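Pyrrolidone-carboxylate peptidase (Deinococcus radiodurans R1, PDB 5Z48) removes N-terminal pyroglutamyl (5-oxoprolyl) groups from peptides, acting as a cysteine exopeptidase of the C15 family. Local coordinates at residues M90-P95 with G99-D104; Y144-V149 with F169-A174; L59-D64 with L154-E159. All coordinates share one frame; numbering follows the deposited sequence.

Contact 1. Residues M90-P95 with G99-D104; sequences MDFQIP and GQTYRD
Phe92 and Tyr102 form an edge-to-face aromatic pair across a hairpin-like loop. The loop joins strand 80-90 to strand 105-106, and its two arms run antiparallel without regular strand geometry. The edge of Tyr102 points at the face of Phe92, with the ring planes 75° apart. Tyr102 CD1 comes within 3.5 Å of Phe92 CE2. In the modelled conformer of Met90, its methyl CE lies over the centre of one Tyr102 face. Pro49 of helix 49-63 touches all three side chains. The backbones are joined by one firm bond, Phe92 N to Tyr102 O at 2.9 Å.

The other side of the loop is charged. Arg103 CB lies 4.2 Å from Asp91 OD1. Bends at chi2 (97°) and chi3 turn the chain back, and CG and CD run past that oxygen. Arg103 NE then reaches Asp91 OD1 at 2.9 Å, forming a salt bridge. At the tip, Arg103 NH2 makes a weak bond to Asp91 OD2. It makes a shorter one to Phe92 O, 2.8 Å away, from above the carbonyl plane. Asp91 OD1 also accepts from Asp104 N at 2.9 Å, through its anti lone pair. Arg122 of the second subunit forms a salt bridge to the same oxygen. Arg84 and Arg122 of that subunit bind the Asp104 carboxylate. With an alanine at Asp91, Arg103 NE and Asp104 N would probably lose their shared acceptor and Arg122 of that subunit a charge partner, leaving the guanidinium only its bond to Phe92 O among those described. Phe92 O takes one further, weak bond, from Thr101 OG1 at 3.3 Å.

Contact 2. Residues Y144-V149 with F169-A174; sequences YVCNFV and FLHVPA. With PCA (pyroglutamic acid), chain I.
Cys146, of the pyroglutamate pocket, is backed by Phe169 in the buried core. Cys146 belongs to the first turn of helix 145-159, and His171 faces it from strand 167-172. By similarity these two are catalytic residues, with Glu83, whose OE2 is hydrogen-bonded to His171 ND1, as the third. The arrangement is consistent with a Cys-His-Glu triad.

The tight part is mostly apolar. Cys146 SG lies 3.4 Å from Phe169 CZ and approaches the ring obliquely, as a sulfur-aromatic contact. One turn on, Val149 CG2 meets the edge of the same ring, 3.8 Å from Phe169 CE2. In the modelled conformer of His171, Phe169 CE1 lies over the centre of one imidazole face. Phe169 therefore packs against both the cysteine and the histidine. Cys146 CB is 3.6 Å from His171 NE2.

The other side is looser. The protein segments diverge there, and bound pyroglutamate bridges them. Cys146 SG lies beside its own backbone N (chi1 -68°), which keeps the sulfur on the side of the helix start where the N-H meets the ligand. Cys146 N donates to PCA O at 3.0 Å, much as in an oxyanion hole. His171 NE2 donates to PCA OXT at 2.9 Å, near the imidazole plane. Tyr144, at the N-cap position, brings CD2 to 3.2 Å from PCA O. Leu73 O and Asn20 ND2 also bond the ligand.

The short helix and strand axes approach to 9.7 Å and run nearly antiparallel, at 163°. Strand 167-172 lies between strands 67-73 and 80-90 in the central sheet, and Phe11 of strand 5-11 packs against Val145, Cys146 and Val149, so the helix lies over the sheet.

Contact 3. Residues L59-D64 with L154-E159; sequences LLSEQD and LHWLRE
Leu60 lies over one face of the Trp156 indole. Its CB stands 3.9 Å from the centroid of the six-membered ring, 17° off the ring normal, in a CH-pi contact. Leu60 CD1 continues past the rim of the ring, 3.9 Å from Trp156 CE3. The two side chains pass each other in opposite directions. Trp156 CG is anti to the backbone N (chi1 -171°), which sends the indole across to helix 49-63. The outer end of the ring reaches the next residue: Trp156 CZ2 is 4.1 Å from Ser61 CB. Deeper in, Leu60 CD2 and Leu157 CD2 meet more loosely, at 4.4 Å.

Two helix ends hold this first shell. The short axes of 59-63 and 154-159 lie 11.3 Å apart at an angle of 44°. His160 stacks on the Trp156 ring. Leu157 also rests on Cys167 of strand 167-172, and Leu59 on strand 38-45. Both helices thus pack on the same sheet.

Between the two segments themselves the contact is carbon against carbon and aromatic face. Shape and dispersion therefore hold them, rather than directed polar bonds.

Overall arrangement
Along the chain, contact 3 opens at 59-64. Both arms of contact 1 follow inside its loop. Contact 2 opens at 144-149, contact 3 closes at 154-159, and contact 2 closes at 169-174. The segments of contacts 2 and 3 thus alternate, and both use helix 145-159. The start of that helix serves the active site; its end packs on helix 49-63. Contacts 1 and 2 have centres about 15 Å apart and touch, with a probable 2.7 Å hydrogen bond from Tyr144 OH to Pro95 O. The loop of contact 1 thus borders the ligand pocket and meets a second subunit. Centres lie about 18 Å apart for contacts 2 and 3 and about 25 Å for contacts 1 and 3.

Contact 1. Residues M90-P95 with G99-D104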
loop_
_atom_site.group_PDB
_atom_site.type_symbol
_atom_site.label_atom_id
_atom_site.label_comp_id
_atom_site.label_asym_id
_atom_site.label_seq_id
_atom_site.Cartn_x
_atom_site.Cartn_y
_atom_site.Cartn_z
ATOM N N MET B 90 15.615 -20.448 5.341
ATOM C CA MET B 90 14.196 -20.717 5.577
ATOM C C MET B 90 13.741 -19.897 6.782
ATOM O O MET B 90 14.217 -20.120 7.905
ATOM C CB MET B 90 13.956 -22.206 5.834
ATOM C CG MET B 90 14.508 -23.061 4.714
ATOM S SD MET B 90 14.783 -24.781 5.103
ATOM C CE MET B 90 13.141 -25.489 5.135
ATOM N N ASP B 91 12.775 -19.006 6.559
ATOM C CA ASP B 91 12.215 -18.215 7.656
ATOM C C ASP B 91 10.755 -17.974 7.329
ATOM O O ASP B 91 10.437 -17.188 6.425
ATOM C CB ASP B 91 12.967 -16.902 7.865
ATOM C CG ASP B 91 12.568 -16.241 9.160
ATOM O OD1 ASP B 91 13.073 -16.619 10.224
ATOM O OD2 ASP B 91 11.732 -15.314 9.120
ATOM N N PHE B 92 9.870 -18.689 8.032
ATOM C CA PHE B 92 8.471 -18.776 7.639
ATOM C C PHE B 92 7.641 -17.835 8.490
ATOM O O PHE B 92 7.609 -17.979 9.715
ATOM C CB PHE B 92 7.938 -20.203 7.794
ATOM C CG PHE B 92 8.472 -21.206 6.783
ATOM C CD1 PHE B 92 9.537 -20.920 5.913
ATOM C CD2 PHE B 92 7.861 -22.462 6.705
ATOM C CE1 PHE B 92 9.995 -21.873 4.994
ATOM C CE2 PHE B 92 8.294 -23.423 5.813
ATOM C CZ PHE B 92 9.349 -23.143 4.928
ATOM N N GLN B 93 6.934 -16.916 7.837
ATOM C CA GLN B 93 6.014 -16.031 8.541
ATOM C C GLN B 93 4.688 -16.705 8.856
ATOM O O GLN B 93 4.007 -16.276 9.791
ATOM C CB GLN B 93 5.756 -14.782 7.706
ATOM C CG GLN B 93 7.057 -14.061 7.361
ATOM C CD GLN B 93 7.650 -13.348 8.555
ATOM O OE1 GLN B 93 6.936 -12.740 9.357
ATOM N NE2 GLN B 93 8.962 -13.443 8.700
ATOM N N ILE B 94 4.286 -17.712 8.075
ATOM C CA ILE B 94 3.121 -18.564 8.325
ATOM C C ILE B 94 3.591 -20.006 8.224
ATOM O O ILE B 94 4.623 -20.289 7.596
ATOM C CB ILE B 94 1.978 -18.311 7.308
ATOM C CG1 ILE B 94 2.517 -18.426 5.866
ATOM C CG2 ILE B 94 1.341 -16.939 7.524
ATOM C CD1 ILE B 94 1.389 -18.517 4.815
ATOM N N PRO B 95 2.870 -20.941 8.839
ATOM C CA PRO B 95 3.274 -22.345 8.727
ATOM C C PRO B 95 3.104 -22.840 7.300
ATOM O O PRO B 95 2.321 -22.305 6.500
ATOM C CB PRO B 95 2.348 -23.093 9.699
ATOM C CG PRO B 95 1.267 -22.083 10.069
ATOM C CD PRO B 95 1.801 -20.725 9.840
ATOM N N GLY B 99 2.129 -27.590 8.903
ATOM C CA GLY B 99 2.050 -26.856 10.156
ATOM C C GLY B 99 3.390 -26.454 10.702
ATOM O O GLY B 99 3.500 -26.064 11.873
ATOM N N GLN B 100 4.418 -26.555 9.892
ATOM C CA GLN B 100 5.806 -26.410 10.295
ATOM C C GLN B 100 6.281 -24.970 10.068
ATOM O O GLN B 100 5.811 -24.275 9.166
ATOM C CB GLN B 100 6.568 -27.452 9.479
ATOM C CG GLN B 100 8.024 -27.598 9.503
ATOM C CD GLN B 100 8.629 -27.571 10.822
ATOM O OE1 GLN B 100 9.182 -26.558 11.188
ATOM N NE2 GLN B 100 8.485 -28.645 11.600
ATOM N N THR B 101 7.187 -24.510 10.932
ATOM C CA THR B 101 7.852 -23.233 10.696
ATOM C C THR B 101 9.352 -23.390 10.887
ATOM O O THR B 101 9.839 -24.325 11.516
ATOM C CB THR B 101 7.335 -22.119 11.598
ATOM O OG1 THR B 101 7.901 -20.881 11.164
ATOM C CG2 THR B 101 7.789 -22.344 12.993
ATOM N N TYR B 102 10.092 -22.481 10.283
ATOM C CA TYR B 102 11.537 -22.418 10.404
ATOM C C TYR B 102 11.899 -20.974 10.710
ATOM O O TYR B 102 11.244 -20.056 10.196
ATOM C CB TYR B 102 12.237 -22.874 9.100
ATOM C CG TYR B 102 11.868 -24.292 8.734
ATOM C CD1 TYR B 102 10.719 -24.550 7.993
ATOM C CD2 TYR B 102 12.659 -25.356 9.112
ATOM C CE1 TYR B 102 10.359 -25.839 7.676
ATOM C CE2 TYR B 102 12.292 -26.666 8.785
ATOM C CZ TYR B 102 11.153 -26.882 8.066
ATOM O OH TYR B 102 10.811 -28.177 7.757
ATOM N N ARG B 103 12.916 -20.788 11.563
ATOM C CA ARG B 103 13.402 -19.464 11.964
ATOM C C ARG B 103 14.895 -19.366 11.615
ATOM O O ARG B 103 15.716 -20.091 12.183
ATOM C CB ARG B 103 13.145 -19.249 13.458
ATOM C CG ARG B 103 13.440 -17.820 13.953
ATOM C CD ARG B 103 12.165 -16.951 14.013
ATOM N NE ARG B 103 11.512 -16.854 12.696
ATOM C CZ ARG B 103 10.277 -17.260 12.415
ATOM N NH1 ARG B 103 9.485 -17.789 13.354
ATOM N NH2 ARG B 103 9.805 -17.092 11.195
ATOM N N ASP B 104 15.246 -18.476 10.661
ATOM C CA ASP B 104 16.650 -18.183 10.344
ATOM C C ASP B 104 17.450 -19.446 10.017
ATOM O O ASP B 104 18.622 -19.568 10.374
ATOM C CB ASP B 104 17.329 -17.423 11.491
ATOM C CG ASP B 104 16.577 -16.179 11.888
ATOM O OD1 ASP B 104 16.025 -15.518 10.964
ATOM O OD2 ASP B 104 16.557 -15.872 13.098
#

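Contact 2. Residues Y144-V149 with F169-A174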
loop_
_atom_site.group_PDB
_atom_site.type_symbol
_atom_site.label_atom_id
_atom_site.label_comp_id
_atom_site.label_asym_id
_atom_site.label_seq_id
_atom_site.Cartn_x
_atom_site.Cartn_y
_atom_site.Cartn_z
ATOM N N TYR B 144 10.034 -18.374 2.239
ATOM C CA TYR B 144 9.083 -19.460 2.420
ATOM C C TYR B 144 9.363 -20.536 1.365
ATOM O O TYR B 144 10.506 -20.695 0.953
ATOM C CB TYR B 144 7.670 -18.871 2.356
ATOM C CG TYR B 144 6.449 -19.701 2.790
ATOM C CD1 TYR B 144 6.363 -20.384 4.013
ATOM C CD2 TYR B 144 5.334 -19.708 1.976
ATOM C CE1 TYR B 144 5.195 -21.068 4.387
ATOM C CE2 TYR B 144 4.164 -20.390 2.339
ATOM C CZ TYR B 144 4.093 -21.056 3.545
ATOM O OH TYR B 144 2.926 -21.708 3.892
ATOM N N VAL B 145 8.357 -21.286 0.940
ATOM C CA VAL B 145 8.656 -22.498 0.165
ATOM C C VAL B 145 9.033 -22.162 -1.283
ATOM O O VAL B 145 9.838 -22.891 -1.886
ATOM C CB VAL B 145 7.484 -23.510 0.255
ATOM C CG1 VAL B 145 7.887 -24.897 -0.324
ATOM C CG2 VAL B 145 7.041 -23.755 1.705
ATOM N N CYS B 146 8.507 -21.063 -1.871
ATOM C CA CYS B 146 8.914 -20.686 -3.230
ATOM C C CYS B 146 10.396 -20.344 -3.286
ATOM O O CYS B 146 11.125 -20.818 -4.154
ATOM C CB CYS B 146 8.094 -19.485 -3.721
ATOM S SG CYS B 146 6.319 -19.922 -3.983
ATOM N N ASN B 147 10.866 -19.510 -2.361
ATOM C CA ASN B 147 12.299 -19.265 -2.314
ATOM C C ASN B 147 13.086 -20.551 -2.125
ATOM O O ASN B 147 14.137 -20.752 -2.760
ATOM C CB ASN B 147 12.600 -18.323 -1.160
ATOM C CG ASN B 147 14.099 -18.112 -0.983
ATOM O OD1 ASN B 147 14.703 -17.328 -1.744
ATOM N ND2 ASN B 147 14.696 -18.800 -0.023
ATOM N N PHE B 148 12.611 -21.430 -1.233
ATOM C CA PHE B 148 13.307 -22.691 -0.975
ATOM C C PHE B 148 13.515 -23.471 -2.268
ATOM O O PHE B 148 14.626 -23.961 -2.507
ATOM C CB PHE B 148 12.543 -23.518 0.059
ATOM C CG PHE B 148 13.072 -24.913 0.218
ATOM C CD1 PHE B 148 12.598 -25.953 -0.601
ATOM C CD2 PHE B 148 14.082 -25.158 1.129
ATOM C CE1 PHE B 148 13.119 -27.239 -0.482
ATOM C CE2 PHE B 148 14.604 -26.461 1.261
ATOM C CZ PHE B 148 14.122 -27.478 0.438
ATOM N N VAL B 149 12.472 -23.601 -3.118
ATOM C CA VAL B 149 12.646 -24.458 -4.299
ATOM C C VAL B 149 13.516 -23.771 -5.343
ATOM O O VAL B 149 14.231 -24.453 -6.105
ATOM C CB VAL B 149 11.307 -24.948 -4.894
ATOM C CG1 VAL B 149 10.550 -25.890 -3.936
ATOM C CG2 VAL B 149 10.391 -23.800 -5.378
ATOM N N PHE B 169 12.376 -18.435 -11.089
ATOM C CA PHE B 169 11.092 -18.409 -10.421
ATOM C C PHE B 169 10.222 -17.272 -10.930
ATOM O O PHE B 169 10.679 -16.142 -11.108
ATOM C CB PHE B 169 11.229 -18.290 -8.884
ATOM C CG PHE B 169 10.026 -18.870 -8.174
ATOM C CD1 PHE B 169 8.819 -18.109 -8.028
ATOM C CD2 PHE B 169 10.034 -20.187 -7.728
ATOM C CE1 PHE B 169 7.729 -18.676 -7.450
ATOM C CE2 PHE B 169 8.927 -20.766 -7.178
ATOM C CZ PHE B 169 7.751 -20.023 -7.057
ATOM N N LEU B 170 8.943 -17.593 -11.133
ATOM C CA LEU B 170 7.931 -16.649 -11.609
ATOM C C LEU B 170 6.795 -16.629 -10.570
ATOM O O LEU B 170 6.077 -17.621 -10.393
ATOM C CB LEU B 170 7.463 -17.104 -13.016
ATOM C CG LEU B 170 6.598 -16.167 -13.840
ATOM C CD1 LEU B 170 6.339 -16.737 -15.216
ATOM C CD2 LEU B 170 5.309 -15.838 -13.204
ATOM N N HIS B 171 6.655 -15.495 -9.850
ATOM C CA HIS B 171 5.567 -15.310 -8.885
ATOM C C HIS B 171 4.386 -14.660 -9.586
ATOM O O HIS B 171 4.560 -13.711 -10.356
ATOM C CB HIS B 171 6.024 -14.414 -7.730
ATOM C CG HIS B 171 6.419 -15.155 -6.477
ATOM N ND1 HIS B 171 7.649 -14.991 -5.867
ATOM C CD2 HIS B 171 5.735 -16.048 -5.721
ATOM C CE1 HIS B 171 7.692 -15.742 -4.777
ATOM N NE2 HIS B 171 6.544 -16.391 -4.660
ATOM N N VAL B 172 3.173 -15.174 -9.299
ATOM C CA VAL B 172 1.981 -14.648 -9.958
ATOM C C VAL B 172 1.037 -14.040 -8.930
ATOM O O VAL B 172 0.981 -14.495 -7.782
ATOM C CB VAL B 172 1.262 -15.736 -10.790
ATOM C CG1 VAL B 172 2.248 -16.393 -11.794
ATOM C CG2 VAL B 172 0.596 -16.809 -9.907
ATOM N N PRO B 173 0.254 -13.038 -9.309
ATOM C CA PRO B 173 -0.770 -12.508 -8.393
ATOM C C PRO B 173 -1.852 -13.521 -8.049
ATOM O O PRO B 173 -2.012 -14.560 -8.697
ATOM C CB PRO B 173 -1.405 -11.355 -9.213
ATOM C CG PRO B 173 -0.280 -10.868 -10.102
ATOM C CD PRO B 173 0.415 -12.208 -10.529
ATOM N N ALA B 174 -2.690 -13.128 -7.078
ATOM C CA ALA B 174 -3.948 -13.824 -6.833
ATOM C C ALA B 174 -4.759 -13.900 -8.123
ATOM O O ALA B 174 -4.720 -12.978 -8.932
ATOM C CB ALA B 174 -4.761 -13.050 -5.780
HETATM N N PCA I . 3.477 -19.186 -2.660
HETATM C CA PCA I . 4.214 -19.409 -1.421
HETATM C CB PCA I . 4.355 -20.929 -1.231
HETATM C CG PCA I . 3.533 -21.616 -2.323
HETATM C CD PCA I . 3.087 -20.465 -3.188
HETATM O OE PCA I . 2.443 -20.644 -4.227
HETATM C C PCA I . 5.547 -18.636 -1.452
HETATM O O PCA I . 6.570 -19.037 -0.888
HETATM O OXT PCA I . 5.642 -17.561 -2.109
#

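Contact 3. Residues L59-D64 with L154-E159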
loop_
_atom_site.group_PDB
_atom_site.type_symbol
_atom_site.label_atom_id
_atom_site.label_comp_id
_atom_site.label_asym_id
_atom_site.label_seq_id
_atom_site.Cartn_x
_atom_site.Cartn_y
_atom_site.Cartn_z
ATOM N N LEU B 59 12.220 -34.674 -10.352
ATOM C CA LEU B 59 11.900 -34.094 -11.657
ATOM C C LEU B 59 13.164 -33.661 -12.408
ATOM O O LEU B 59 13.304 -33.918 -13.616
ATOM C CB LEU B 59 10.946 -32.901 -11.483
ATOM C CG LEU B 59 9.514 -33.223 -11.085
ATOM C CD1 LEU B 59 8.859 -31.938 -10.470
ATOM C CD2 LEU B 59 8.710 -33.765 -12.277
ATOM N N LEU B 60 14.089 -32.976 -11.721
ATOM C CA LEU B 60 15.312 -32.530 -12.388
ATOM C C LEU B 60 16.137 -33.712 -12.885
ATOM O O LEU B 60 16.672 -33.695 -14.004
ATOM C CB LEU B 60 16.140 -31.676 -11.435
ATOM C CG LEU B 60 15.500 -30.357 -11.068
ATOM C CD1 LEU B 60 16.290 -29.702 -9.885
ATOM C CD2 LEU B 60 15.519 -29.394 -12.279
ATOM N N SER B 61 16.209 -34.773 -12.080
ATOM C CA SER B 61 16.986 -35.953 -12.453
ATOM C C SER B 61 16.313 -36.746 -13.580
ATOM O O SER B 61 16.974 -37.190 -14.529
ATOM C CB SER B 61 17.165 -36.837 -11.214
ATOM O OG SER B 61 18.115 -37.845 -11.457
ATOM N N GLU B 62 15.008 -36.997 -13.457
ATOM C CA GLU B 62 14.329 -37.889 -14.388
ATOM C C GLU B 62 14.004 -37.190 -15.709
ATOM O O GLU B 62 14.021 -37.831 -16.765
ATOM C CB GLU B 62 13.050 -38.414 -13.749
ATOM C CG GLU B 62 13.307 -39.342 -12.564
ATOM C CD GLU B 62 12.041 -39.882 -11.935
ATOM O OE1 GLU B 62 12.153 -40.794 -11.092
ATOM O OE2 GLU B 62 10.936 -39.426 -12.298
ATOM N N GLN B 63 13.674 -35.894 -15.674
ATOM C CA GLN B 63 13.314 -35.189 -16.903
ATOM C C GLN B 63 14.495 -34.571 -17.635
ATOM O O GLN B 63 14.359 -34.243 -18.826
ATOM C CB GLN B 63 12.319 -34.048 -16.608
ATOM C CG GLN B 63 11.020 -34.473 -16.013
ATOM C CD GLN B 63 10.283 -35.434 -16.905
ATOM O OE1 GLN B 63 10.220 -35.246 -18.132
ATOM N NE2 GLN B 63 9.733 -36.483 -16.312
ATOM N N ASP B 64 15.616 -34.354 -16.942
ATOM C CA ASP B 64 16.831 -33.749 -17.482
ATOM C C ASP B 64 16.464 -32.544 -18.358
ATOM O O ASP B 64 16.760 -32.525 -19.557
ATOM C CB ASP B 64 17.664 -34.764 -18.254
ATOM C CG ASP B 64 19.087 -34.294 -18.488
ATOM O OD1 ASP B 64 19.522 -33.297 -17.867
ATOM O OD2 ASP B 64 19.790 -34.984 -19.250
ATOM N N LEU B 154 18.571 -24.323 -8.196
ATOM C CA LEU B 154 19.818 -23.752 -8.702
ATOM C C LEU B 154 21.021 -24.494 -8.134
ATOM O O LEU B 154 21.988 -24.768 -8.852
ATOM C CB LEU B 154 19.859 -22.249 -8.384
ATOM C CG LEU B 154 18.882 -21.415 -9.199
ATOM C CD1 LEU B 154 18.710 -20.013 -8.560
ATOM C CD2 LEU B 154 19.375 -21.256 -10.656
ATOM N N HIS B 155 20.955 -24.860 -6.844
ATOM C CA HIS B 155 22.039 -25.606 -6.205
ATOM C C HIS B 155 22.206 -26.984 -6.842
ATOM O O HIS B 155 23.335 -27.390 -7.160
ATOM C CB HIS B 155 21.732 -25.755 -4.714
ATOM C CG HIS B 155 22.806 -26.470 -3.955
ATOM N ND1 HIS B 155 24.049 -25.916 -3.741
ATOM C CD2 HIS B 155 22.813 -27.671 -3.331
ATOM C CE1 HIS B 155 24.788 -26.757 -3.032
ATOM N NE2 HIS B 155 24.064 -27.833 -2.771
ATOM N N TRP B 156 21.098 -27.719 -7.009
ATOM C CA TRP B 156 21.155 -29.056 -7.606
ATOM C C TRP B 156 21.756 -28.989 -9.006
ATOM O O TRP B 156 22.658 -29.762 -9.353
ATOM C CB TRP B 156 19.738 -29.669 -7.639
ATOM C CG TRP B 156 19.747 -31.113 -8.040
ATOM C CD1 TRP B 156 19.734 -32.190 -7.200
ATOM C CD2 TRP B 156 19.797 -31.642 -9.377
ATOM N NE1 TRP B 156 19.767 -33.356 -7.929
ATOM C CE2 TRP B 156 19.791 -33.050 -9.263
ATOM C CE3 TRP B 156 19.834 -31.057 -10.657
ATOM C CZ2 TRP B 156 19.839 -33.897 -10.377
ATOM C CZ3 TRP B 156 19.877 -31.892 -11.761
ATOM C CH2 TRP B 156 19.888 -33.305 -11.616
ATOM N N LEU B 157 21.278 -28.039 -9.819
ATOM C CA LEU B 157 21.796 -27.916 -11.176
ATOM C C LEU B 157 23.298 -27.633 -11.173
ATOM O O LEU B 157 24.059 -28.280 -11.901
ATOM C CB LEU B 157 21.034 -26.835 -11.925
ATOM C CG LEU B 157 19.605 -27.219 -12.352
ATOM C CD1 LEU B 157 18.887 -25.927 -12.783
ATOM C CD2 LEU B 157 19.602 -28.266 -13.467
ATOM N N ARG B 158 23.756 -26.713 -10.313
ATOM C CA ARG B 158 25.181 -26.415 -10.254
ATOM C C ARG B 158 25.979 -27.641 -9.813
ATOM O O ARG B 158 26.994 -27.997 -10.427
ATOM C CB ARG B 158 25.410 -25.226 -9.308
ATOM C CG ARG B 158 26.868 -24.833 -9.113
ATOM C CD ARG B 158 27.476 -24.300 -10.383
ATOM N NE ARG B 158 26.737 -23.164 -10.929
ATOM C CZ ARG B 158 27.023 -22.589 -12.097
ATOM N NH1 ARG B 158 28.031 -23.053 -12.832
ATOM N NH2 ARG B 158 26.300 -21.559 -12.538
ATOM N N GLU B 159 25.507 -28.322 -8.765
ATOM C CA GLU B 159 26.258 -29.471 -8.245
ATOM C C GLU B 159 26.304 -30.639 -9.221
ATOM O O GLU B 159 27.284 -31.397 -9.208
ATOM C CB GLU B 159 25.642 -29.938 -6.927
ATOM C CG GLU B 159 25.829 -28.984 -5.738
ATOM C CD GLU B 159 27.280 -28.803 -5.337
ATOM O OE1 GLU B 159 27.786 -29.684 -4.618
ATOM O OE2 GLU B 159 27.901 -27.776 -5.717
#